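PDB 3NIQ: guanidinopropionase, which catalyses the manganese-dependent hydrolysis of 3-guanidinopropanoate to beta-alanine and urea, with low activity on 4-guanidinobutanoate and none on arginine or agmatine. Local coordinates for residues G46-R51 with G123-V128; V42-G47 with D100-I105; T153-F158 with F169-E174; V128-F133 with I173-L178. All blocks are in the same frame, centred on the assembly; numbering follows the deposited sequence.

Contact 1: G46-R51 with G123-V128; sequences GGTTNR and GGDHLV. With MN (manganese (II) ion), chain D.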
loop_
_atom_site.group_PDB
_atom_site.type_symbol
_atom_site.label_atom_id
_atom_site.label_comp_id
_atom_site.label_asym_id
_atom_site.label_seq_id
_atom_site.Cartn_x
_atom_site.Cartn_y
_atom_site.Cartn_z
ATOM N N GLY A 46 -19.440 8.816 -13.843
ATOM C CA GLY A 46 -20.346 8.098 -14.764
ATOM C C GLY A 46 -19.803 7.974 -16.195
ATOM O O GLY A 46 -20.109 7.006 -16.910
ATOM N N GLY A 47 -18.989 8.935 -16.619
ATOM C CA GLY A 47 -18.406 8.907 -17.963
ATOM C C GLY A 47 -17.203 7.976 -18.115
ATOM O O GLY A 47 -16.628 7.868 -19.215
ATOM N N THR A 48 -16.800 7.303 -17.035
ATOM C CA THR A 48 -15.556 6.533 -17.079
ATOM C C THR A 48 -15.708 5.159 -17.764
ATOM O O THR A 48 -16.484 4.309 -17.327
ATOM C CB THR A 48 -14.891 6.419 -15.670
ATOM O OG1 THR A 48 -14.433 7.723 -15.267
ATOM C CG2 THR A 48 -13.707 5.472 -15.736
ATOM N N THR A 49 -14.909 4.944 -18.803
ATOM C CA THR A 49 -14.984 3.714 -19.601
ATOM C C THR A 49 -14.034 2.611 -19.154
ATOM O O THR A 49 -14.191 1.451 -19.544
ATOM C CB THR A 49 -14.719 4.006 -21.073
ATOM O OG1 THR A 49 -13.478 4.695 -21.195
ATOM C CG2 THR A 49 -15.838 4.870 -21.631
ATOM N N ASN A 50 -13.062 2.972 -18.330
ATOM C CA ASN A 50 -12.058 2.043 -17.845
ATOM C C ASN A 50 -12.039 1.995 -16.305
ATOM O O ASN A 50 -12.898 1.372 -15.695
ATOM C CB ASN A 50 -10.695 2.446 -18.444
ATOM C CG ASN A 50 -9.547 1.536 -18.016
ATOM O OD1 ASN A 50 -9.645 0.290 -18.036
ATOM N ND2 ASN A 50 -8.424 2.172 -17.640
ATOM N N ARG A 51 -11.072 2.647 -15.669
ATOM C CA ARG A 51 -10.935 2.537 -14.206
ATOM C C ARG A 51 -11.679 3.682 -13.554
ATOM O O ARG A 51 -11.317 4.837 -13.731
ATOM C CB ARG A 51 -9.454 2.507 -13.781
ATOM C CG ARG A 51 -8.665 1.400 -14.482
ATOM C CD ARG A 51 -7.297 1.113 -13.843
ATOM N NE ARG A 51 -6.516 2.325 -13.620
ATOM C CZ ARG A 51 -5.234 2.343 -13.266
ATOM N NH1 ARG A 51 -4.547 1.210 -13.103
ATOM N NH2 ARG A 51 -4.633 3.507 -13.069
ATOM N N GLY A 123 -12.927 17.515 -10.208
ATOM C CA GLY A 123 -13.694 16.324 -10.583
ATOM C C GLY A 123 -13.289 15.148 -9.703
ATOM O O GLY A 123 -12.453 15.310 -8.803
ATOM N N GLY A 124 -13.822 13.958 -9.968
ATOM C CA GLY A 124 -14.673 13.697 -11.134
ATOM C C GLY A 124 -13.835 13.453 -12.373
ATOM O O GLY A 124 -12.693 13.940 -12.469
ATOM N N ASP A 125 -14.381 12.691 -13.314
ATOM C CA ASP A 125 -13.718 12.472 -14.580
ATOM C C ASP A 125 -14.001 13.641 -15.526
ATOM O O ASP A 125 -14.752 14.556 -15.175
ATOM C CB ASP A 125 -14.129 11.118 -15.181
ATOM C CG ASP A 125 -15.589 11.098 -15.687
ATOM O OD1 ASP A 125 -16.150 12.150 -16.044
ATOM O OD2 ASP A 125 -16.175 10.005 -15.729
ATOM N N HIS A 126 -13.425 13.619 -16.723
ATOM C CA HIS A 126 -13.440 14.820 -17.571
ATOM C C HIS A 126 -14.822 15.134 -18.164
ATOM O O HIS A 126 -15.051 16.244 -18.659
ATOM C CB HIS A 126 -12.401 14.729 -18.691
ATOM C CG HIS A 126 -11.626 15.990 -18.870
ATOM N ND1 HIS A 126 -10.279 16.000 -19.165
ATOM C CD2 HIS A 126 -11.993 17.285 -18.710
ATOM C CE1 HIS A 126 -9.856 17.253 -19.218
ATOM N NE2 HIS A 126 -10.873 18.050 -18.933
ATOM N N LEU A 127 -15.754 14.191 -18.079
ATOM C CA LEU A 127 -17.114 14.474 -18.568
ATOM C C LEU A 127 -17.754 15.599 -17.764
ATOM O O LEU A 127 -18.620 16.325 -18.264
ATOM C CB LEU A 127 -17.996 13.205 -18.612
ATOM C CG LEU A 127 -19.417 13.426 -19.148
ATOM C CD1 LEU A 127 -19.381 13.952 -20.596
ATOM C CD2 LEU A 127 -20.284 12.132 -19.057
ATOM N N VAL A 128 -17.291 15.789 -16.530
ATOM C CA VAL A 128 -17.801 16.873 -15.699
ATOM C C VAL A 128 -17.646 18.256 -16.353
ATOM O O VAL A 128 -18.436 19.181 -16.083
ATOM C CB VAL A 128 -17.137 16.894 -14.301
ATOM C CG1 VAL A 128 -15.628 16.816 -14.413
ATOM C CG2 VAL A 128 -17.489 18.196 -13.605
HETATM MN MN MN D . -9.272 14.176 -19.932
HETATM O O HOH W 1 -18.590 11.341 -15.679
HETATM O O HOH W 2 -8.834 11.992 -20.879
#

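Contact 2: V42-G47 with D100-I105; sequences VPWDGG and DSLRRI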
loop_
_atom_site.group_PDB
_atom_site.type_symbol
_atom_site.label_atom_id
_atom_site.label_comp_id
_atom_site.label_asym_id
_atom_site.label_seq_id
_atom_site.Cartn_x
_atom_site.Cartn_y
_atom_site.Cartn_z
ATOM N N VAL A 42 -17.007 18.157 -8.044
ATOM C CA VAL A 42 -17.967 17.422 -8.864
ATOM C C VAL A 42 -17.669 15.923 -8.815
ATOM O O VAL A 42 -16.957 15.377 -9.681
ATOM C CB VAL A 42 -17.991 17.909 -10.285
ATOM C CG1 VAL A 42 -19.195 17.291 -10.986
ATOM C CG2 VAL A 42 -18.036 19.449 -10.321
ATOM N N PRO A 43 -18.213 15.257 -7.795
ATOM C CA PRO A 43 -17.835 13.884 -7.477
ATOM C C PRO A 43 -18.588 12.911 -8.369
ATOM O O PRO A 43 -19.548 12.295 -7.937
ATOM C CB PRO A 43 -18.242 13.749 -6.007
ATOM C CG PRO A 43 -19.417 14.704 -5.851
ATOM C CD PRO A 43 -19.105 15.853 -6.768
ATOM N N TRP A 44 -18.138 12.781 -9.615
ATOM C CA TRP A 44 -18.920 12.091 -10.629
ATOM C C TRP A 44 -18.011 11.411 -11.646
ATOM O O TRP A 44 -17.147 12.050 -12.263
ATOM C CB TRP A 44 -19.837 13.103 -11.315
ATOM C CG TRP A 44 -20.704 12.516 -12.386
ATOM C CD1 TRP A 44 -21.490 11.402 -12.287
ATOM C CD2 TRP A 44 -20.897 13.029 -13.711
ATOM N NE1 TRP A 44 -22.154 11.186 -13.475
ATOM C CE2 TRP A 44 -21.805 12.164 -14.366
ATOM C CE3 TRP A 44 -20.386 14.138 -14.411
ATOM C CZ2 TRP A 44 -22.217 12.363 -15.684
ATOM C CZ3 TRP A 44 -20.811 14.345 -15.731
ATOM C CH2 TRP A 44 -21.725 13.460 -16.344
ATOM N N ASP A 45 -18.157 10.102 -11.791
ATOM C CA ASP A 45 -17.336 9.379 -12.776
ATOM C C ASP A 45 -18.173 8.454 -13.666
ATOM O O ASP A 45 -17.677 7.450 -14.194
ATOM C CB ASP A 45 -16.153 8.638 -12.100
ATOM C CG ASP A 45 -16.607 7.632 -11.029
ATOM O OD1 ASP A 45 -17.801 7.228 -11.015
ATOM O OD2 ASP A 45 -15.757 7.253 -10.192
ATOM N N GLY A 46 -19.440 8.816 -13.843
ATOM C CA GLY A 46 -20.346 8.098 -14.764
ATOM C C GLY A 46 -19.803 7.974 -16.195
ATOM O O GLY A 46 -20.109 7.006 -16.910
ATOM N N GLY A 47 -18.989 8.935 -16.619
ATOM C CA GLY A 47 -18.406 8.907 -17.963
ATOM C C GLY A 47 -17.203 7.976 -18.115
ATOM O O GLY A 47 -16.628 7.868 -19.215
ATOM N N ASP A 100 -29.202 12.047 -15.939
ATOM C CA ASP A 100 -29.670 12.831 -14.806
ATOM C C ASP A 100 -28.542 13.674 -14.154
ATOM O O ASP A 100 -28.776 14.830 -13.771
ATOM C CB ASP A 100 -30.339 11.937 -13.771
ATOM C CG ASP A 100 -30.981 12.727 -12.652
ATOM O OD1 ASP A 100 -31.790 13.623 -12.961
ATOM O OD2 ASP A 100 -30.684 12.448 -11.467
ATOM N N SER A 101 -27.334 13.110 -14.029
ATOM C CA SER A 101 -26.205 13.867 -13.451
ATOM C C SER A 101 -25.824 15.064 -14.307
ATOM O O SER A 101 -25.633 16.161 -13.788
ATOM C CB SER A 101 -24.988 12.981 -13.214
ATOM O OG SER A 101 -25.222 12.119 -12.127
ATOM N N LEU A 102 -25.775 14.856 -15.621
ATOM C CA LEU A 102 -25.518 15.917 -16.591
ATOM C C LEU A 102 -26.492 17.066 -16.415
ATOM O O LEU A 102 -26.081 18.246 -16.375
ATOM C CB LEU A 102 -25.651 15.393 -18.018
ATOM C CG LEU A 102 -24.502 14.675 -18.704
ATOM C CD1 LEU A 102 -24.941 14.282 -20.118
ATOM C CD2 LEU A 102 -23.217 15.556 -18.744
ATOM N N ARG A 103 -27.785 16.737 -16.307
ATOM C CA ARG A 103 -28.800 17.763 -16.078
ATOM C C ARG A 103 -28.557 18.505 -14.765
ATOM O O ARG A 103 -28.585 19.738 -14.724
ATOM C CB ARG A 103 -30.210 17.162 -16.064
ATOM C CG ARG A 103 -31.330 18.207 -15.894
ATOM C CD ARG A 103 -32.727 17.533 -15.714
ATOM N NE ARG A 103 -32.742 16.658 -14.537
ATOM C CZ ARG A 103 -32.952 17.074 -13.282
ATOM N NH1 ARG A 103 -33.186 18.365 -13.032
ATOM N NH2 ARG A 103 -32.912 16.200 -12.272
ATOM N N ARG A 104 -28.351 17.740 -13.693
ATOM C CA ARG A 104 -28.258 18.326 -12.356
ATOM C C ARG A 104 -27.003 19.182 -12.230
ATOM O O ARG A 104 -27.038 20.287 -11.672
ATOM C CB ARG A 104 -28.303 17.224 -11.296
ATOM C CG ARG A 104 -29.731 16.660 -11.117
ATOM C CD ARG A 104 -29.757 15.260 -10.533
ATOM N NE ARG A 104 -29.394 15.253 -9.123
ATOM C CZ ARG A 104 -29.779 14.326 -8.249
ATOM N NH1 ARG A 104 -30.550 13.319 -8.640
ATOM N NH2 ARG A 104 -29.389 14.411 -6.982
ATOM N N ILE A 105 -25.900 18.687 -12.797
ATOM C CA ILE A 105 -24.652 19.428 -12.722
ATOM C C ILE A 105 -24.743 20.750 -13.457
ATOM O O ILE A 105 -24.322 21.784 -12.922
ATOM C CB ILE A 105 -23.448 18.615 -13.230
ATOM C CG1 ILE A 105 -23.241 17.395 -12.317
ATOM C CG2 ILE A 105 -22.223 19.512 -13.292
ATOM C CD1 ILE A 105 -22.276 16.346 -12.864
#

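Contact 3: T153-F158 with F169-E174; sequences TNDRYF and FRRAIE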
loop_
_atom_site.group_PDB
_atom_site.type_symbol
_atom_site.label_atom_id
_atom_site.label_comp_id
_atom_site.label_asym_id
_atom_site.label_seq_id
_atom_site.Cartn_x
_atom_site.Cartn_y
_atom_site.Cartn_z
ATOM N N THR A 153 -11.896 14.137 -27.578
ATOM C CA THR A 153 -12.809 14.570 -28.628
ATOM C C THR A 153 -13.318 13.359 -29.414
ATOM O O THR A 153 -13.563 13.453 -30.623
ATOM C CB THR A 153 -12.129 15.549 -29.606
ATOM O OG1 THR A 153 -10.860 15.012 -30.015
ATOM C CG2 THR A 153 -11.920 16.903 -28.963
ATOM N N ASN A 154 -13.478 12.227 -28.733
ATOM C CA ASN A 154 -14.089 11.060 -29.369
ATOM C C ASN A 154 -15.558 11.302 -29.645
ATOM O O ASN A 154 -16.140 12.257 -29.133
ATOM C CB ASN A 154 -13.893 9.803 -28.529
ATOM C CG ASN A 154 -12.449 9.376 -28.468
ATOM O OD1 ASN A 154 -11.682 9.600 -29.400
ATOM N ND2 ASN A 154 -12.063 8.778 -27.360
ATOM N N ASP A 155 -16.142 10.458 -30.486
ATOM C CA ASP A 155 -17.515 10.634 -30.927
ATOM C C ASP A 155 -18.466 9.752 -30.106
ATOM O O ASP A 155 -19.278 10.260 -29.323
ATOM C CB ASP A 155 -17.622 10.372 -32.452
ATOM C CG ASP A 155 -19.022 10.672 -33.021
ATOM O OD1 ASP A 155 -19.733 11.545 -32.487
ATOM O OD2 ASP A 155 -19.403 10.033 -34.024
ATOM N N ARG A 156 -18.366 8.436 -30.275
ATOM C CA ARG A 156 -19.282 7.504 -29.604
ATOM C C ARG A 156 -18.511 6.372 -28.937
ATOM O O ARG A 156 -17.421 6.029 -29.387
ATOM C CB ARG A 156 -20.288 6.901 -30.612
ATOM C CG ARG A 156 -21.196 7.892 -31.358
ATOM C CD ARG A 156 -22.206 8.569 -30.427
ATOM N NE ARG A 156 -23.322 9.205 -31.137
ATOM C CZ ARG A 156 -23.389 10.497 -31.466
ATOM N NH1 ARG A 156 -22.400 11.335 -31.180
ATOM N NH2 ARG A 156 -24.457 10.960 -32.094
ATOM N N TYR A 157 -19.083 5.790 -27.878
ATOM C CA TYR A 157 -18.529 4.581 -27.242
ATOM C C TYR A 157 -19.587 3.483 -27.148
ATOM O O TYR A 157 -20.756 3.772 -26.914
ATOM C CB TYR A 157 -18.021 4.876 -25.827
ATOM C CG TYR A 157 -16.689 5.600 -25.754
ATOM C CD1 TYR A 157 -15.498 4.906 -25.489
ATOM C CD2 TYR A 157 -16.616 6.980 -25.941
ATOM C CE1 TYR A 157 -14.267 5.584 -25.411
ATOM C CE2 TYR A 157 -15.404 7.661 -25.858
ATOM C CZ TYR A 157 -14.243 6.969 -25.595
ATOM O OH TYR A 157 -13.068 7.673 -25.521
ATOM N N PHE A 158 -19.166 2.229 -27.319
ATOM C CA PHE A 158 -20.054 1.063 -27.154
ATOM C C PHE A 158 -21.440 1.308 -27.762
ATOM O O PHE A 158 -22.458 1.211 -27.071
ATOM C CB PHE A 158 -20.189 0.679 -25.662
ATOM C CG PHE A 158 -18.873 0.656 -24.904
ATOM C CD1 PHE A 158 -18.016 -0.449 -24.997
ATOM C CD2 PHE A 158 -18.498 1.733 -24.086
ATOM C CE1 PHE A 158 -16.806 -0.479 -24.297
ATOM C CE2 PHE A 158 -17.281 1.718 -23.378
ATOM C CZ PHE A 158 -16.435 0.621 -23.480
ATOM N N PHE A 169 -15.216 17.412 -25.165
ATOM C CA PHE A 169 -14.866 18.599 -25.929
ATOM C C PHE A 169 -15.368 18.532 -27.357
ATOM O O PHE A 169 -15.539 19.568 -28.005
ATOM C CB PHE A 169 -13.364 18.895 -25.807
ATOM C CG PHE A 169 -12.967 19.172 -24.398
ATOM C CD1 PHE A 169 -12.013 18.389 -23.752
ATOM C CD2 PHE A 169 -13.645 20.158 -23.671
ATOM C CE1 PHE A 169 -11.702 18.615 -22.404
ATOM C CE2 PHE A 169 -13.352 20.389 -22.336
ATOM C CZ PHE A 169 -12.369 19.608 -21.692
ATOM N N ARG A 170 -15.647 17.319 -27.831
ATOM C CA ARG A 170 -16.311 17.169 -29.112
ATOM C C ARG A 170 -17.739 17.671 -28.978
ATOM O O ARG A 170 -18.191 18.497 -29.773
ATOM C CB ARG A 170 -16.293 15.718 -29.578
ATOM C CG ARG A 170 -17.077 15.518 -30.889
ATOM C CD ARG A 170 -16.619 14.252 -31.571
ATOM N NE ARG A 170 -17.159 14.141 -32.912
ATOM C CZ ARG A 170 -16.496 13.603 -33.930
ATOM N NH1 ARG A 170 -15.258 13.124 -33.760
ATOM N NH2 ARG A 170 -17.074 13.552 -35.106
ATOM N N ARG A 171 -18.436 17.174 -27.957
ATOM C CA ARG A 171 -19.769 17.666 -27.608
ATOM C C ARG A 171 -19.795 19.169 -27.436
ATOM O O ARG A 171 -20.687 19.827 -27.968
ATOM C CB ARG A 171 -20.272 17.032 -26.316
ATOM C CG ARG A 171 -20.515 15.552 -26.408
ATOM C CD ARG A 171 -21.560 15.215 -27.484
ATOM N NE ARG A 171 -21.228 13.877 -27.910
ATOM C CZ ARG A 171 -20.585 13.573 -29.026
ATOM N NH1 ARG A 171 -20.276 14.502 -29.910
ATOM N NH2 ARG A 171 -20.284 12.320 -29.256
ATOM N N ALA A 172 -18.814 19.709 -26.707
ATOM C CA ALA A 172 -18.773 21.156 -26.431
ATOM C C ALA A 172 -18.673 21.993 -27.712
ATOM O O ALA A 172 -19.304 23.038 -27.822
ATOM C CB ALA A 172 -17.625 21.481 -25.534
ATOM N N ILE A 173 -17.857 21.532 -28.649
ATOM C CA ILE A 173 -17.679 22.194 -29.949
ATOM C C ILE A 173 -18.966 22.077 -30.793
ATOM O O ILE A 173 -19.456 23.066 -31.299
ATOM C CB ILE A 173 -16.432 21.626 -30.677
ATOM C CG1 ILE A 173 -15.171 22.049 -29.914
ATOM C CG2 ILE A 173 -16.389 22.085 -32.167
ATOM C CD1 ILE A 173 -13.901 21.339 -30.327
ATOM N N GLU A 174 -19.539 20.876 -30.867
ATOM C CA GLU A 174 -20.794 20.657 -31.593
ATOM C C GLU A 174 -21.916 21.532 -31.036
ATOM O O GLU A 174 -22.717 22.082 -31.797
ATOM C CB GLU A 174 -21.216 19.190 -31.499
ATOM C CG GLU A 174 -20.443 18.250 -32.346
ATOM C CD GLU A 174 -20.851 16.787 -32.116
ATOM O OE1 GLU A 174 -21.640 16.507 -31.187
ATOM O OE2 GLU A 174 -20.372 15.913 -32.862
#

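Contact 4: V128-F133 with I173-L178; sequences VTLPIF and IEEGLL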
loop_
_atom_site.group_PDB
_atom_site.type_symbol
_atom_site.label_atom_id
_atom_site.label_comp_id
_atom_site.label_asym_id
_atom_site.label_seq_id
_atom_site.Cartn_x
_atom_site.Cartn_y
_atom_site.Cartn_z
ATOM N N VAL A 128 -17.291 15.789 -16.530
ATOM C CA VAL A 128 -17.801 16.873 -15.699
ATOM C C VAL A 128 -17.646 18.256 -16.353
ATOM O O VAL A 128 -18.436 19.181 -16.083
ATOM C CB VAL A 128 -17.137 16.894 -14.301
ATOM C CG1 VAL A 128 -15.628 16.816 -14.413
ATOM C CG2 VAL A 128 -17.489 18.196 -13.605
ATOM N N THR A 129 -16.644 18.405 -17.215
ATOM C CA THR A 129 -16.397 19.709 -17.841
ATOM C C THR A 129 -17.514 20.101 -18.825
ATOM O O THR A 129 -17.821 21.294 -18.987
ATOM C CB THR A 129 -15.007 19.759 -18.526
ATOM O OG1 THR A 129 -14.009 19.368 -17.577
ATOM C CG2 THR A 129 -14.676 21.177 -19.013
ATOM N N LEU A 130 -18.133 19.107 -19.454
ATOM C CA LEU A 130 -19.250 19.374 -20.362
ATOM C C LEU A 130 -20.416 20.170 -19.745
ATOM O O LEU A 130 -20.740 21.240 -20.247
ATOM C CB LEU A 130 -19.778 18.090 -21.013
ATOM C CG LEU A 130 -20.967 18.273 -21.969
ATOM C CD1 LEU A 130 -20.643 19.268 -23.057
ATOM C CD2 LEU A 130 -21.381 16.920 -22.571
ATOM N N PRO A 131 -21.063 19.651 -18.672
ATOM C CA PRO A 131 -22.153 20.447 -18.090
ATOM C C PRO A 131 -21.711 21.823 -17.586
ATOM O O PRO A 131 -22.461 22.789 -17.687
ATOM C CB PRO A 131 -22.684 19.555 -16.951
ATOM C CG PRO A 131 -21.543 18.564 -16.683
ATOM C CD PRO A 131 -20.948 18.330 -18.029
ATOM N N ILE A 132 -20.490 21.931 -17.080
ATOM C CA ILE A 132 -19.903 23.232 -16.759
ATOM C C ILE A 132 -19.896 24.171 -17.987
ATOM O O ILE A 132 -20.362 25.324 -17.907
ATOM C CB ILE A 132 -18.451 23.048 -16.191
ATOM C CG1 ILE A 132 -18.490 22.240 -14.895
ATOM C CG2 ILE A 132 -17.764 24.425 -15.953
ATOM C CD1 ILE A 132 -17.078 22.039 -14.176
ATOM N N PHE A 133 -19.389 23.683 -19.121
ATOM C CA PHE A 133 -19.354 24.487 -20.345
ATOM C C PHE A 133 -20.772 24.821 -20.836
ATOM O O PHE A 133 -21.003 25.902 -21.380
ATOM C CB PHE A 133 -18.573 23.772 -21.457
ATOM C CG PHE A 133 -17.074 23.909 -21.354
ATOM C CD1 PHE A 133 -16.469 24.304 -20.172
ATOM C CD2 PHE A 133 -16.264 23.632 -22.459
ATOM C CE1 PHE A 133 -15.099 24.437 -20.080
ATOM C CE2 PHE A 133 -14.869 23.755 -22.379
ATOM C CZ PHE A 133 -14.285 24.159 -21.184
ATOM N N ILE A 173 -17.857 21.532 -28.649
ATOM C CA ILE A 173 -17.679 22.194 -29.949
ATOM C C ILE A 173 -18.966 22.077 -30.793
ATOM O O ILE A 173 -19.456 23.066 -31.299
ATOM C CB ILE A 173 -16.432 21.626 -30.677
ATOM C CG1 ILE A 173 -15.171 22.049 -29.914
ATOM C CG2 ILE A 173 -16.389 22.085 -32.167
ATOM C CD1 ILE A 173 -13.901 21.339 -30.327
ATOM N N GLU A 174 -19.539 20.876 -30.867
ATOM C CA GLU A 174 -20.794 20.657 -31.593
ATOM C C GLU A 174 -21.916 21.532 -31.036
ATOM O O GLU A 174 -22.717 22.082 -31.797
ATOM C CB GLU A 174 -21.216 19.190 -31.499
ATOM C CG GLU A 174 -20.443 18.250 -32.346
ATOM C CD GLU A 174 -20.851 16.787 -32.116
ATOM O OE1 GLU A 174 -21.640 16.507 -31.187
ATOM O OE2 GLU A 174 -20.372 15.913 -32.862
ATOM N N GLU A 175 -21.959 21.674 -29.711
ATOM C CA GLU A 175 -22.985 22.485 -29.062
ATOM C C GLU A 175 -22.693 23.986 -29.127
ATOM O O GLU A 175 -23.486 24.781 -28.660
ATOM C CB GLU A 175 -23.212 22.029 -27.601
ATOM C CG GLU A 175 -23.826 20.615 -27.512
ATOM C CD GLU A 175 -23.849 20.018 -26.108
ATOM O OE1 GLU A 175 -23.910 20.764 -25.091
ATOM O OE2 GLU A 175 -23.821 18.775 -26.019
ATOM N N GLY A 176 -21.559 24.373 -29.700
ATOM C CA GLY A 176 -21.234 25.807 -29.840
ATOM C C GLY A 176 -20.730 26.472 -28.553
ATOM O O GLY A 176 -20.740 27.705 -28.440
ATOM N N LEU A 177 -20.268 25.669 -27.591
ATOM C CA LEU A 177 -19.862 26.196 -26.283
ATOM C C LEU A 177 -18.382 26.491 -26.215
ATOM O O LEU A 177 -17.934 27.319 -25.421
ATOM C CB LEU A 177 -20.204 25.188 -25.178
ATOM C CG LEU A 177 -21.637 24.647 -25.185
ATOM C CD1 LEU A 177 -21.706 23.359 -24.357
ATOM C CD2 LEU A 177 -22.632 25.713 -24.650
ATOM N N LEU A 178 -17.626 25.755 -27.016
ATOM C CA LEU A 178 -16.195 25.861 -27.060
ATOM C C LEU A 178 -15.789 26.255 -28.476
ATOM O O LEU A 178 -16.161 25.587 -29.441
ATOM C CB LEU A 178 -15.550 24.521 -26.690
ATOM C CG LEU A 178 -14.024 24.368 -26.846
ATOM C CD1 LEU A 178 -13.286 25.348 -25.951
ATOM C CD2 LEU A 178 -13.564 22.914 -26.589
#

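Contact 1: G46-R51 with G123-V128
Asp125 OD2 takes a hydrogen bond from the hydroxyl of Thr48, OG1 to OD2 2.9 Å, on its anti lone pair, the side turned away from OD1. The backbone N of Gly47 lies 3.1 Å from the same OD2. This joins two loops at the C-terminal edge of the parallel sheet of the arginase fold, one following strand 37-42 and the other strand 118-123. The second oxygen, OD1, serves both loops: it accepts from Leu127 N at 2.9 Å, an Asx turn in which the N-H arrives from above the carboxylate plane, 37° out of it. A water adds a second link across the contact, accepting from Gly47 N and donating to Asp125 OD1, both at 2.6 Å. With chi1 at 71°, the carboxylate sits between its own backbone N and carbonyl carbon, and from there OD2 meets the Thr48 hydroxyl, while OD1 receives Leu127 N and the bridging water. Both oxygens thus have partners. Thr48 and Asp125 run past one another in opposite directions, while Leu127 CD2 packs on Gly47 CA at 3.9 Å. The turn shaped by Asp125 carries His126, a manganese ligand together with Asp148, Asp152 and Asp240; beyond the hexamer's subunit boundary, Arg55 of a second subunit bonds to Asn50 O. His126 ND1 meets the metal at 2.2 Å, and a water completes the set at 2.4 Å from the manganese.

Contact 2: V42-G47 with D100-I105
Trp44 presents one face of its indole to helix 98-114. Ser101 CB stands over the five-membered ring in a CH-pi contact, 3.7 Å from the ring centroid and 28° off the normal. Ile105 CD1 comes in at a slant on the same side of the ring plane, toward the rim of the six-membered ring, 3.3 Å from Trp44 CE3. Leu102 approaches obliquely at the far end of the indole, its CD2 3.5 Å from Trp44 CH2. With CG anti to the backbone N (chi1 -180°), the tryptophan reaches out from its loop to the helix, and residues one turn apart, Ser101 and Ile105, share its length. Val42 CG1 extends the apolar patch by touching Ile105 CD1 at 3.7 Å, so that this one methyl touches both Val42 and Trp44. Ser101 turns its hydroxyl to another partner, the backbone N of Asn94. The patch is fully buried, and it seats the loop after strand 37-42 on the helix leading into strand 118-123. Pro131 of helix 129-136 packs on Leu102 and Ile105, Leu127 touches Trp44, and Val42 is hydrogen-bonded through its backbone to Val122 of the adjacent strand.

Contact 3: T153-F158 with F169-E174
A salt-bridge network at the outer side of the manganese site, loose where it crosses, links the loop after Asp152, a metal ligand, to helix 168-174, the next helix of this alpha/beta arginase fold. Asp155 lies over one face of the Arg170 guanidinium, the carboxylate and guanidinium planes 25° apart and stacked. Its OD1 is a long 3.7 Å from Arg170 NE and well out of the plane, so this pairing rests on charge and no N-H points at the oxygen. Asp155 CB sits over the centre of the same group, 3.7 Å above it. Fully extended from CG to NE, Arg170 runs alongside the loop and brings CD to 3.3 Å from Thr153 O and 3.2 Å from Asn154 O. Arg156 comes back on its own neighbour, with NH1 3.0 Å from Asp155 OD1. Glu174 probably offsets part of the positive charge of Arg170 and Arg171, as it pairs with Arg171 through OE1 and, more loosely, with Arg170. Deeper in, Phe169 meets His126 edge-to-face, while Phe200 of helix 199-204 packs on Thr153 and Arg170. The inner end of the contact is apolar: Thr153 CG2 touches Phe169 CB at 4.0 Å.

Contact 4: V128-F133 with I173-L178
Leu177 sets its isobutyl group against the backbone and the root of the side chain of Phe133, with CD2 3.7 Å from Phe133 O and CD1 4.3 Å from Phe133 CB. The next residue reaches the ring itself: Leu178 CD1 approaches Phe133 CE2 at 4.2 Å, coming in obliquely. Leu130, one turn back on helix 129-136, adds a looser touch, its CD1 4.4 Å from Leu177 CD1 and 4.1 Å from Glu175 OE1. Leu130 and Glu175 cross at about a right angle, and the extended glutamate carries its carboxylate past the methyl to a salt bridge with Arg134. What brings these residues to the helix is the turn that ends helix 168-174. Gly176, with positive phi, closes it in a Schellman motif, its N bonded to Ile173 O at 2.9 Å, after which the chain leads into strand 178-179. Within helix 129-136, Thr129 CG2 lies 3.4 Å above one face of the Phe133 ring, offset toward its rim, and Tyr236 meets that ring edge-to-face. Leu142 and Met144 of strand 142-147 also pack on Phe133, so the contact joins helix 129-136 to the turn that follows helix 168-174, beside the central sheet. Across the two segments the contact is mainly van der Waals packing of leucine methyls against Phe133, its backbone carbonyl included; this implies a largely buried junction that rests on apolar packing, with the Glu175 charge paired to Arg134.

Overall arrangement
The four contacts are linked neighbours near the manganese site. Contacts 1 and 2 share Gly46 and Gly47 and have centres 9 Å apart; Asp125 N probably bonds to Trp44 O at 3.0 Å. Contact 4 continues from contact 1 through Val128, and meets contact 2 where Ile105 CG2 lies 3.6 Å from Pro131 CG. Contacts 3 and 4 use helix 168-174, with Phe169 CE2 3.7 Å from Phe133 CE2. Contact 1 alone holds a metal ligand, His126, whose NE2 lies 3.5 Å from Phe169 CZ of contact 3. The Phe169 side chain is about 6 Å from a manganese, against about 11 Å for Phe133 and about 12 Å for Trp44.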